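Local coordinates for putative lipoprotein GNA1162 (Neisseria meningitidis, PDB 4HRV), which is a lipoprotein of unsettled function, probably a lipid-anchored envelope component whose fold is related to the N-terminal domain of TolB, at residues S15-N23 and A67-L78; N84-Y95 and T107-R118. The protein carries 3 engineered substitutions. All coordinates share one frame; numbering follows the deposited sequence.

Contact 1 (S15-N23 and A67-L78)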
loop_
_atom_site.group_PDB
_atom_site.type_symbol
_atom_site.label_atom_id
_atom_site.label_comp_id
_atom_site.label_asym_id
_atom_site.label_seq_id
_atom_site.Cartn_x
_atom_site.Cartn_y
_atom_site.Cartn_z
ATOM N N SER B 15 6.188 21.370 8.611
ATOM C CA SER B 15 5.885 20.649 9.853
ATOM C C SER B 15 4.463 20.079 9.908
ATOM O O SER B 15 3.482 20.779 9.686
ATOM C CB SER B 15 6.151 21.520 11.084
ATOM O OG SER B 15 5.191 22.545 11.226
ATOM N N ILE B 16 4.367 18.799 10.233
ATOM C CA ILE B 16 3.090 18.112 10.205
ATOM C C ILE B 16 2.772 17.477 11.542
ATOM O O ILE B 16 3.538 16.646 12.041
ATOM C CB ILE B 16 3.087 17.011 9.154
ATOM C CG1 ILE B 16 3.224 17.609 7.754
ATOM C CG2 ILE B 16 1.826 16.166 9.257
ATOM C CD1 ILE B 16 3.235 16.537 6.660
ATOM N N LEU B 17 1.629 17.871 12.097
ATOM C CA LEU B 17 1.055 17.227 13.269
ATOM C C LEU B 17 0.171 16.057 12.832
ATOM O O LEU B 17 -0.823 16.237 12.123
ATOM C CB LEU B 17 0.218 18.235 14.075
ATOM C CG LEU B 17 -0.486 17.698 15.324
ATOM C CD1 LEU B 17 0.539 17.241 16.342
ATOM C CD2 LEU B 17 -1.427 18.747 15.946
ATOM N N VAL B 18 0.550 14.851 13.234
ATOM C CA VAL B 18 -0.324 13.708 13.050
ATOM C C VAL B 18 -1.082 13.455 14.335
ATOM O O VAL B 18 -0.492 13.157 15.380
ATOM C CB VAL B 18 0.442 12.443 12.617
ATOM C CG1 VAL B 18 -0.552 11.370 12.182
ATOM C CG2 VAL B 18 1.410 12.793 11.476
ATOM N N VAL B 19 -2.400 13.607 14.270
ATOM C CA VAL B 19 -3.220 13.379 15.447
ATOM C C VAL B 19 -3.586 11.898 15.507
ATOM O O VAL B 19 -3.546 11.209 14.492
ATOM C CB VAL B 19 -4.502 14.238 15.454
ATOM C CG1 VAL B 19 -4.155 15.739 15.551
ATOM C CG2 VAL B 19 -5.352 13.931 14.253
ATOM N N PRO B 20 -3.911 11.402 16.708
ATOM C CA PRO B 20 -4.345 10.011 16.857
ATOM C C PRO B 20 -5.424 9.685 15.840
ATOM O O PRO B 20 -6.417 10.406 15.743
ATOM C CB PRO B 20 -4.920 9.978 18.271
ATOM C CG PRO B 20 -4.132 10.994 19.008
ATOM C CD PRO B 20 -3.803 12.091 18.004
ATOM N N PRO B 21 -5.231 8.609 15.067
ATOM C CA PRO B 21 -6.213 8.298 14.029
ATOM C C PRO B 21 -7.568 7.890 14.589
ATOM O O PRO B 21 -7.647 7.296 15.662
ATOM C CB PRO B 21 -5.556 7.132 13.266
ATOM C CG PRO B 21 -4.076 7.336 13.492
ATOM C CD PRO B 21 -4.008 7.799 14.931
ATOM N N LEU B 22 -8.625 8.235 13.864
ATOM C CA LEU B 22 -9.977 7.846 14.220
ATOM C C LEU B 22 -10.185 6.395 13.829
ATOM O O LEU B 22 -9.758 5.958 12.754
ATOM C CB LEU B 22 -10.986 8.687 13.449
ATOM C CG LEU B 22 -11.780 9.783 14.141
ATOM C CD1 LEU B 22 -12.945 10.157 13.235
ATOM C CD2 LEU B 22 -12.262 9.331 15.528
ATOM N N ASN B 23 -10.851 5.642 14.690
ATOM C CA ASN B 23 -11.163 4.257 14.373
ATOM C C ASN B 23 -12.648 4.137 14.083
ATOM O O ASN B 23 -13.472 4.285 14.981
ATOM C CB ASN B 23 -10.770 3.345 15.539
ATOM C CG ASN B 23 -10.827 1.860 15.181
ATOM O OD1 ASN B 23 -11.263 1.474 14.092
ATOM N ND2 ASN B 23 -10.388 1.022 16.111
ATOM N N ALA B 67 -9.808 10.011 20.347
ATOM C CA ALA B 67 -9.490 10.469 19.005
ATOM C C ALA B 67 -10.614 11.308 18.398
ATOM O O ALA B 67 -10.352 12.266 17.690
ATOM C CB ALA B 67 -9.153 9.292 18.109
ATOM N N ALA B 68 -11.865 10.951 18.675
ATOM C CA ALA B 68 -12.982 11.699 18.111
ATOM C C ALA B 68 -12.998 13.126 18.652
ATOM O O ALA B 68 -13.345 14.061 17.945
ATOM C CB ALA B 68 -14.302 11.004 18.399
ATOM N N ASP B 69 -12.638 13.295 19.914
ATOM C CA ASP B 69 -12.552 14.639 20.469
ATOM C C ASP B 69 -11.482 15.406 19.685
ATOM O O ASP B 69 -11.684 16.554 19.282
ATOM C CB ASP B 69 -12.173 14.611 21.952
ATOM C CG ASP B 69 -13.322 14.181 22.852
ATOM O OD1 ASP B 69 -14.493 14.458 22.513
ATOM O OD2 ASP B 69 -13.042 13.560 23.900
ATOM N N ILE B 70 -10.342 14.760 19.469
ATOM C CA ILE B 70 -9.196 15.449 18.865
ATOM C C ILE B 70 -9.473 15.891 17.428
ATOM O O ILE B 70 -9.218 17.046 17.066
ATOM C CB ILE B 70 -7.904 14.626 19.000
ATOM C CG1 ILE B 70 -7.529 14.522 20.484
ATOM C CG2 ILE B 70 -6.762 15.264 18.201
ATOM C CD1 ILE B 70 -6.517 13.457 20.811
ATOM N N HIS B 71 -10.037 14.991 16.631
ATOM C CA HIS B 71 -10.381 15.288 15.246
ATOM C C HIS B 71 -11.433 16.378 15.117
ATOM O O HIS B 71 -11.660 16.896 14.022
ATOM C CB HIS B 71 -10.881 14.036 14.538
ATOM C CG HIS B 71 -9.800 13.074 14.175
ATOM N ND1 HIS B 71 -9.612 12.627 12.886
ATOM C CD2 HIS B 71 -8.852 12.465 14.927
ATOM C CE1 HIS B 71 -8.602 11.776 12.856
ATOM N NE2 HIS B 71 -8.118 11.664 14.081
ATOM N N ALA B 72 -12.084 16.698 16.234
ATOM C CA ALA B 72 -13.117 17.729 16.272
ATOM C C ALA B 72 -12.566 19.123 16.590
ATOM O O ALA B 72 -13.230 20.134 16.346
ATOM C CB ALA B 72 -14.192 17.343 17.286
ATOM N N VAL B 73 -11.368 19.178 17.162
ATOM C CA VAL B 73 -10.757 20.446 17.532
ATOM C C VAL B 73 -10.464 21.251 16.278
ATOM O O VAL B 73 -10.005 20.696 15.289
ATOM C CB VAL B 73 -9.425 20.214 18.262
ATOM C CG1 VAL B 73 -8.691 21.539 18.490
ATOM C CG2 VAL B 73 -9.666 19.501 19.584
ATOM N N ARG B 74 -10.724 22.555 16.300
ATOM C CA ARG B 74 -10.365 23.372 15.141
ATOM C C ARG B 74 -8.852 23.359 14.924
ATOM O O ARG B 74 -8.076 23.473 15.873
ATOM C CB ARG B 74 -10.893 24.811 15.282
ATOM C CG ARG B 74 -12.403 24.900 15.097
ATOM C CD ARG B 74 -12.862 26.291 14.700
ATOM N NE ARG B 74 -12.403 27.314 15.635
ATOM C CZ ARG B 74 -11.436 28.184 15.365
ATOM N NH1 ARG B 74 -10.837 28.154 14.182
ATOM N NH2 ARG B 74 -11.072 29.089 16.266
ATOM N N PRO B 75 -8.421 23.230 13.663
ATOM C CA PRO B 75 -6.984 23.144 13.393
ATOM C C PRO B 75 -6.226 24.349 13.927
ATOM O O PRO B 75 -5.098 24.204 14.385
ATOM C CB PRO B 75 -6.920 23.106 11.863
ATOM C CG PRO B 75 -8.231 22.510 11.465
ATOM C CD PRO B 75 -9.220 23.079 12.438
ATOM N N GLU B 76 -6.839 25.527 13.879
ATOM C CA GLU B 76 -6.179 26.736 14.358
ATOM C C GLU B 76 -5.827 26.618 15.846
ATOM O O GLU B 76 -4.831 27.162 16.300
ATOM C CB GLU B 76 -7.069 27.962 14.115
ATOM C CG GLU B 76 -7.475 28.178 12.657
ATOM C CD GLU B 76 -8.575 27.231 12.175
ATOM O OE1 GLU B 76 -9.079 26.408 12.970
ATOM O OE2 GLU B 76 -8.938 27.314 10.981
ATOM N N LYS B 77 -6.652 25.904 16.597
ATOM C CA LYS B 77 -6.378 25.647 18.005
ATOM C C LYS B 77 -5.162 24.729 18.139
ATOM O O LYS B 77 -4.287 24.954 18.985
ATOM C CB LYS B 77 -7.584 24.993 18.672
ATOM C CG LYS B 77 -8.826 25.883 18.761
ATOM C CD LYS B 77 -8.561 27.118 19.609
ATOM C CE LYS B 77 -9.852 27.654 20.206
ATOM N NZ LYS B 77 -10.916 27.777 19.173
ATOM N N LEU B 78 -5.117 23.684 17.311
ATOM C CA LEU B 78 -3.953 22.803 17.298
ATOM C C LEU B 78 -2.684 23.589 17.039
ATOM O O LEU B 78 -1.677 23.398 17.723
ATOM C CB LEU B 78 -4.113 21.683 16.268
ATOM C CG LEU B 78 -5.295 20.755 16.530
ATOM C CD1 LEU B 78 -5.291 19.617 15.506
ATOM C CD2 LEU B 78 -5.211 20.219 17.942
#

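Contact 2 (N84-Y95 and T107-R118)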
loop_
_atom_site.group_PDB
_atom_site.type_symbol
_atom_site.label_atom_id
_atom_site.label_comp_id
_atom_site.label_asym_id
_atom_site.label_seq_id
_atom_site.Cartn_x
_atom_site.Cartn_y
_atom_site.Cartn_z
ATOM N N ASN B 84 2.481 23.822 14.531
ATOM C CA ASN B 84 2.531 23.069 13.280
ATOM C C ASN B 84 1.950 23.805 12.057
ATOM O O ASN B 84 0.964 24.520 12.167
ATOM C CB ASN B 84 1.797 21.726 13.459
ATOM C CG ASN B 84 0.342 21.903 13.861
ATOM O OD1 ASN B 84 -0.557 21.484 13.142
ATOM N ND2 ASN B 84 0.106 22.529 15.010
ATOM N N ASP B 85 2.546 23.594 10.885
ATOM C CA ASP B 85 1.995 24.147 9.647
ATOM C C ASP B 85 0.743 23.395 9.181
ATOM O O ASP B 85 -0.183 23.991 8.640
ATOM C CB ASP B 85 3.027 24.101 8.520
ATOM C CG ASP B 85 4.285 24.894 8.833
ATOM O OD1 ASP B 85 4.180 26.020 9.356
ATOM O OD2 ASP B 85 5.384 24.382 8.534
ATOM N N ALA B 86 0.719 22.080 9.366
ATOM C CA ALA B 86 -0.405 21.303 8.866
ATOM C C ALA B 86 -0.782 20.185 9.813
ATOM O O ALA B 86 0.003 19.799 10.678
ATOM C CB ALA B 86 -0.090 20.754 7.478
ATOM N N VAL B 87 -1.995 19.668 9.652
ATOM C CA VAL B 87 -2.458 18.568 10.479
ATOM C C VAL B 87 -2.851 17.435 9.577
ATOM O O VAL B 87 -3.537 17.631 8.569
ATOM C CB VAL B 87 -3.696 18.958 11.329
ATOM C CG1 VAL B 87 -4.054 17.840 12.302
ATOM C CG2 VAL B 87 -3.433 20.256 12.070
ATOM N N LEU B 88 -2.411 16.239 9.944
ATOM C CA LEU B 88 -2.756 15.045 9.195
ATOM C C LEU B 88 -3.799 14.239 9.942
ATOM O O LEU B 88 -3.584 13.831 11.085
ATOM C CB LEU B 88 -1.496 14.211 8.930
ATOM C CG LEU B 88 -1.711 12.892 8.179
ATOM C CD1 LEU B 88 -2.129 13.153 6.733
ATOM C CD2 LEU B 88 -0.436 12.064 8.235
ATOM N N TYR B 89 -4.953 14.058 9.307
ATOM C CA TYR B 89 -6.043 13.289 9.895
ATOM C C TYR B 89 -6.164 11.931 9.197
ATOM O O TYR B 89 -6.382 11.864 7.984
ATOM C CB TYR B 89 -7.373 14.021 9.742
ATOM C CG TYR B 89 -7.440 15.355 10.460
ATOM C CD1 TYR B 89 -7.326 16.553 9.764
ATOM C CD2 TYR B 89 -7.627 15.414 11.848
ATOM C CE1 TYR B 89 -7.397 17.788 10.438
ATOM C CE2 TYR B 89 -7.687 16.640 12.516
ATOM C CZ TYR B 89 -7.584 17.812 11.807
ATOM O OH TYR B 89 -7.632 19.022 12.472
ATOM N N ILE B 90 -6.057 10.860 9.967
ATOM C CA ILE B 90 -6.238 9.516 9.409
ATOM C C ILE B 90 -7.461 8.858 10.023
ATOM O O ILE B 90 -7.674 8.953 11.225
ATOM C CB ILE B 90 -5.026 8.647 9.703
ATOM C CG1 ILE B 90 -3.767 9.288 9.100
ATOM C CG2 ILE B 90 -5.243 7.219 9.183
ATOM C CD1 ILE B 90 -2.490 8.671 9.598
ATOM N N THR B 91 -8.256 8.196 9.190
ATOM C CA THR B 91 -9.394 7.410 9.640
ATOM C C THR B 91 -9.332 5.983 9.072
ATOM O O THR B 91 -9.226 5.790 7.861
ATOM C CB THR B 91 -10.723 8.068 9.220
ATOM O OG1 THR B 91 -10.806 9.367 9.803
ATOM C CG2 THR B 91 -11.921 7.237 9.673
ATOM N N VAL B 92 -9.366 4.999 9.962
ATOM C CA VAL B 92 -9.487 3.603 9.560
ATOM C C VAL B 92 -10.968 3.275 9.406
ATOM O O VAL B 92 -11.736 3.355 10.374
ATOM C CB VAL B 92 -8.861 2.659 10.599
ATOM C CG1 VAL B 92 -9.196 1.181 10.262
ATOM C CG2 VAL B 92 -7.360 2.868 10.660
ATOM N N THR B 93 -11.369 2.926 8.187
ATOM C CA THR B 93 -12.774 2.691 7.876
ATOM C C THR B 93 -13.099 1.204 7.828
ATOM O O THR B 93 -14.258 0.803 7.961
ATOM C CB THR B 93 -13.151 3.339 6.534
ATOM O OG1 THR B 93 -12.355 2.766 5.482
ATOM C CG2 THR B 93 -12.899 4.829 6.594
ATOM N N GLU B 94 -12.073 0.382 7.637
ATOM C CA GLU B 94 -12.264 -1.060 7.686
ATOM C C GLU B 94 -11.087 -1.774 8.352
ATOM O O GLU B 94 -9.936 -1.407 8.168
ATOM C CB GLU B 94 -12.507 -1.613 6.279
ATOM C CG GLU B 94 -12.994 -3.039 6.274
ATOM C CD GLU B 94 -13.602 -3.444 4.945
ATOM O OE1 GLU B 94 -14.538 -4.277 4.949
ATOM O OE2 GLU B 94 -13.145 -2.924 3.902
ATOM N N TYR B 95 -11.383 -2.805 9.130
ATOM C CA TYR B 95 -10.333 -3.591 9.755
ATOM C C TYR B 95 -10.898 -4.909 10.236
ATOM O O TYR B 95 -11.745 -4.941 11.128
ATOM C CB TYR B 95 -9.731 -2.841 10.937
ATOM C CG TYR B 95 -8.531 -3.517 11.570
ATOM C CD1 TYR B 95 -8.688 -4.583 12.458
ATOM C CD2 TYR B 95 -7.243 -3.079 11.296
ATOM C CE1 TYR B 95 -7.589 -5.195 13.047
ATOM C CE2 TYR B 95 -6.142 -3.680 11.881
ATOM C CZ TYR B 95 -6.317 -4.738 12.748
ATOM O OH TYR B 95 -5.215 -5.327 13.319
ATOM N N THR B 107 -8.734 -7.460 5.576
ATOM C CA THR B 107 -8.865 -6.218 4.845
ATOM C C THR B 107 -8.631 -5.066 5.811
ATOM O O THR B 107 -9.176 -5.064 6.910
ATOM C CB THR B 107 -10.282 -6.080 4.255
ATOM O OG1 THR B 107 -10.510 -7.106 3.278
ATOM C CG2 THR B 107 -10.460 -4.716 3.607
ATOM N N VAL B 108 -7.807 -4.107 5.405
ATOM C CA VAL B 108 -7.681 -2.843 6.121
ATOM C C VAL B 108 -7.837 -1.710 5.115
ATOM O O VAL B 108 -7.221 -1.732 4.054
ATOM C CB VAL B 108 -6.320 -2.696 6.828
ATOM C CG1 VAL B 108 -6.272 -1.367 7.617
ATOM C CG2 VAL B 108 -6.101 -3.841 7.772
ATOM N N SER B 109 -8.674 -0.730 5.443
ATOM C CA SER B 109 -8.866 0.423 4.585
ATOM C C SER B 109 -8.805 1.663 5.468
ATOM O O SER B 109 -9.311 1.659 6.595
ATOM C CB SER B 109 -10.216 0.369 3.877
ATOM O OG SER B 109 -10.415 -0.864 3.215
ATOM N N ALA B 110 -8.170 2.705 4.955
ATOM C CA ALA B 110 -8.024 3.955 5.682
ATOM C C ALA B 110 -8.055 5.102 4.687
ATOM O O ALA B 110 -7.764 4.929 3.503
ATOM C CB ALA B 110 -6.728 3.970 6.473
ATOM N N LYS B 111 -8.427 6.272 5.175
ATOM C CA LYS B 111 -8.463 7.452 4.355
ATOM C C LYS B 111 -7.795 8.555 5.163
ATOM O O LYS B 111 -7.730 8.483 6.387
ATOM C CB LYS B 111 -9.903 7.803 3.998
ATOM C CG LYS B 111 -10.797 8.088 5.197
ATOM C CD LYS B 111 -12.243 8.265 4.751
ATOM C CE LYS B 111 -13.166 8.535 5.928
ATOM N NZ LYS B 111 -14.585 8.665 5.493
ATOM N N ALA B 112 -7.242 9.546 4.482
ATOM C CA ALA B 112 -6.525 10.594 5.189
ATOM C C ALA B 112 -6.631 11.906 4.451
ATOM O O ALA B 112 -6.884 11.931 3.247
ATOM C CB ALA B 112 -5.071 10.214 5.389
ATOM N N ARG B 113 -6.477 13.001 5.190
ATOM C CA ARG B 113 -6.407 14.306 4.578
ATOM C C ARG B 113 -5.407 15.170 5.329
ATOM O O ARG B 113 -5.300 15.089 6.552
ATOM C CB ARG B 113 -7.788 14.963 4.561
ATOM C CG ARG B 113 -8.325 15.340 5.926
ATOM C CD ARG B 113 -9.764 15.833 5.832
ATOM N NE ARG B 113 -10.153 16.572 7.033
ATOM C CZ ARG B 113 -10.502 15.987 8.175
ATOM N NH1 ARG B 113 -10.510 14.662 8.258
ATOM N NH2 ARG B 113 -10.836 16.718 9.225
ATOM N N LEU B 114 -4.665 15.987 4.587
ATOM C CA LEU B 114 -3.712 16.914 5.183
ATOM C C LEU B 114 -4.290 18.323 5.101
ATOM O O LEU B 114 -4.649 18.783 4.029
ATOM C CB LEU B 114 -2.389 16.891 4.425
ATOM C CG LEU B 114 -1.288 17.721 5.088
ATOM C CD1 LEU B 114 -0.851 17.026 6.365
ATOM C CD2 LEU B 114 -0.091 17.941 4.165
ATOM N N VAL B 115 -4.394 19.006 6.227
ATOM C CA VAL B 115 -4.951 20.352 6.195
ATOM C C VAL B 115 -4.016 21.414 6.754
ATOM O O VAL B 115 -3.301 21.197 7.727
ATOM C CB VAL B 115 -6.328 20.454 6.897
ATOM C CG1 VAL B 115 -7.196 19.294 6.523
ATOM C CG2 VAL B 115 -6.170 20.559 8.405
ATOM N N ASP B 116 -4.050 22.577 6.121
ATOM C CA ASP B 116 -3.306 23.732 6.576
ATOM C C ASP B 116 -3.839 24.117 7.954
ATOM O O ASP B 116 -5.034 24.313 8.130
ATOM C CB ASP B 116 -3.487 24.867 5.562
ATOM C CG ASP B 116 -2.714 26.128 5.931
ATOM O OD1 ASP B 116 -2.769 26.559 7.101
ATOM O OD2 ASP B 116 -2.057 26.692 5.031
ATOM N N SER B 117 -2.953 24.195 8.937
ATOM C CA SER B 117 -3.391 24.344 10.314
ATOM C C SER B 117 -3.795 25.780 10.629
ATOM O O SER B 117 -4.457 26.027 11.633
ATOM C CB SER B 117 -2.305 23.866 11.287
ATOM O OG SER B 117 -2.862 23.547 12.559
ATOM N N ARG B 118 -3.401 26.715 9.765
ATOM C CA ARG B 118 -3.733 28.126 9.952
ATOM C C ARG B 118 -5.124 28.508 9.422
ATOM O O ARG B 118 -5.793 29.354 10.007
ATOM C CB ARG B 118 -2.653 29.027 9.337
ATOM C CG ARG B 118 -1.297 28.890 10.010
ATOM C CD ARG B 118 -0.234 29.781 9.385
ATOM N NE ARG B 118 0.961 29.875 10.222
ATOM C CZ ARG B 118 1.981 29.023 10.178
ATOM N NH1 ARG B 118 1.967 27.999 9.331
ATOM N NH2 ARG B 118 3.023 29.197 10.980
#

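Contact 1 (S15-N23 and A67-L78)
The imidazole of His71 has Leu22 over one face and the carbonyl of Pro20 at its edge. Leu22 CG sits almost on the ring normal, 3.8 Å from the His71 centroid, a CH-pi contact in which the two side chains run past each other in opposite directions. At the edge, His71 NE2 donates to Pro20 O at 2.7 Å. The acceptor lies in the ring plane, but the bond is bent, with 145° at the hydrogen, and NE2 stands tilted from the carbonyl plane. Val19 CG2 comes in obliquely, 3.6 Å from His71 NE2.

Beyond the ring the contact is mostly apolar. Leu22 CD2 reaches across to the turn of the helix at Ala67 and Ala68, and Ala67 CB rests against Pro21 O. Ile70 turns its CG2 away from the backbone N and lays that methyl against Val19 CB at 3.7 Å, while its CD1 meets Pro20 CG at the other end. Farther along, Leu78 CD1 is shared by Leu17 CD2 and Val19 CG1, each 4.0 Å away.

Helix 67-72 thus packs beside the proline-containing break of strand 15-23, and Leu78 of helix 75-82 packs at Leu17 and Val19 just before it. Phe59 of helix 52-61 touches Val19, Ile70 and Leu78, and Tyr89 of the neighbouring strand 86-99 meets the His71 ring with the two planes inclined at about 55°.

Contact 2 (N84-Y95 and T107-R118)
Tyr89 and Arg113 face each other as a flat pair: the guanidinium lies on the phenol ring with planes 10° apart and centres at 4.3 Å. Arg113 NH2 stands over the rim of that face, and Val87 CG1 lies over the opposite face, also toward the rim. Although Arg113 CG is wedged between its backbone N and carbonyl carbon (chi1 68°), the chain then runs extended to NE, which carries the charged group over to the ring on the neighbouring strand. Val115 CG2 meets the ring's edge, 3.6 Å from Tyr89 CE1.

Lys111, on this same face, lies alongside Thr91 and crosses Thr93 at about a right angle, its CE 3.8 Å from Thr93 CG2. The other face is apolar: Leu88 and Leu114 cross nearly perpendicularly, and Ile90 CG1 packs on Ala112 CB at 4.0 Å. Met144 and Val149 of the second subunit pack on Leu88 and Ala110 respectively.

At the open end of the hairpin, Arg118 NH1 makes a salt bridge to Asp85 OD1 at 3.0 Å. The bond is straight and in the guanidinium plane, and it meets the anti side of the carboxylate. Asp116 OD1 accepts from Arg118 N, an Asx turn that closes strand 104-116. Ser117 N donates to Asp85 O at 2.8 Å.

Toward the other end, Thr93 N and Glu94 N both donate to Ser109 O from the same face of its carbonyl plane, shifting the register by one residue. This is a classic beta bulge in an antiparallel hairpin, whose strands are both interior to the mixed sheet, 86-99 at its centre, and offer their apolar face to the dimer partner.

How the contacts relate
Contact 1 and contact 2 follow each other in the chain, their centres about 9 Å apart, and strand 15-23 joins them as the parallel neighbour of strand 86-99. Leu17 O is a probable hydrogen-bond partner of Leu88 N at 2.7 Å, and Ser15 OG probably bonds Asp85 N at 2.9 Å. The helical segment of contact 1 reaches contact 2 as well: Pro75 O lies 3.0 Å from Ser117 OG, while Glu76 CG packs 3.4 Å from Arg118 O. The helices of contact 1 therefore cover the sheet face bearing Tyr89, whereas the second subunit packs on the face bearing Leu88 and Ala110.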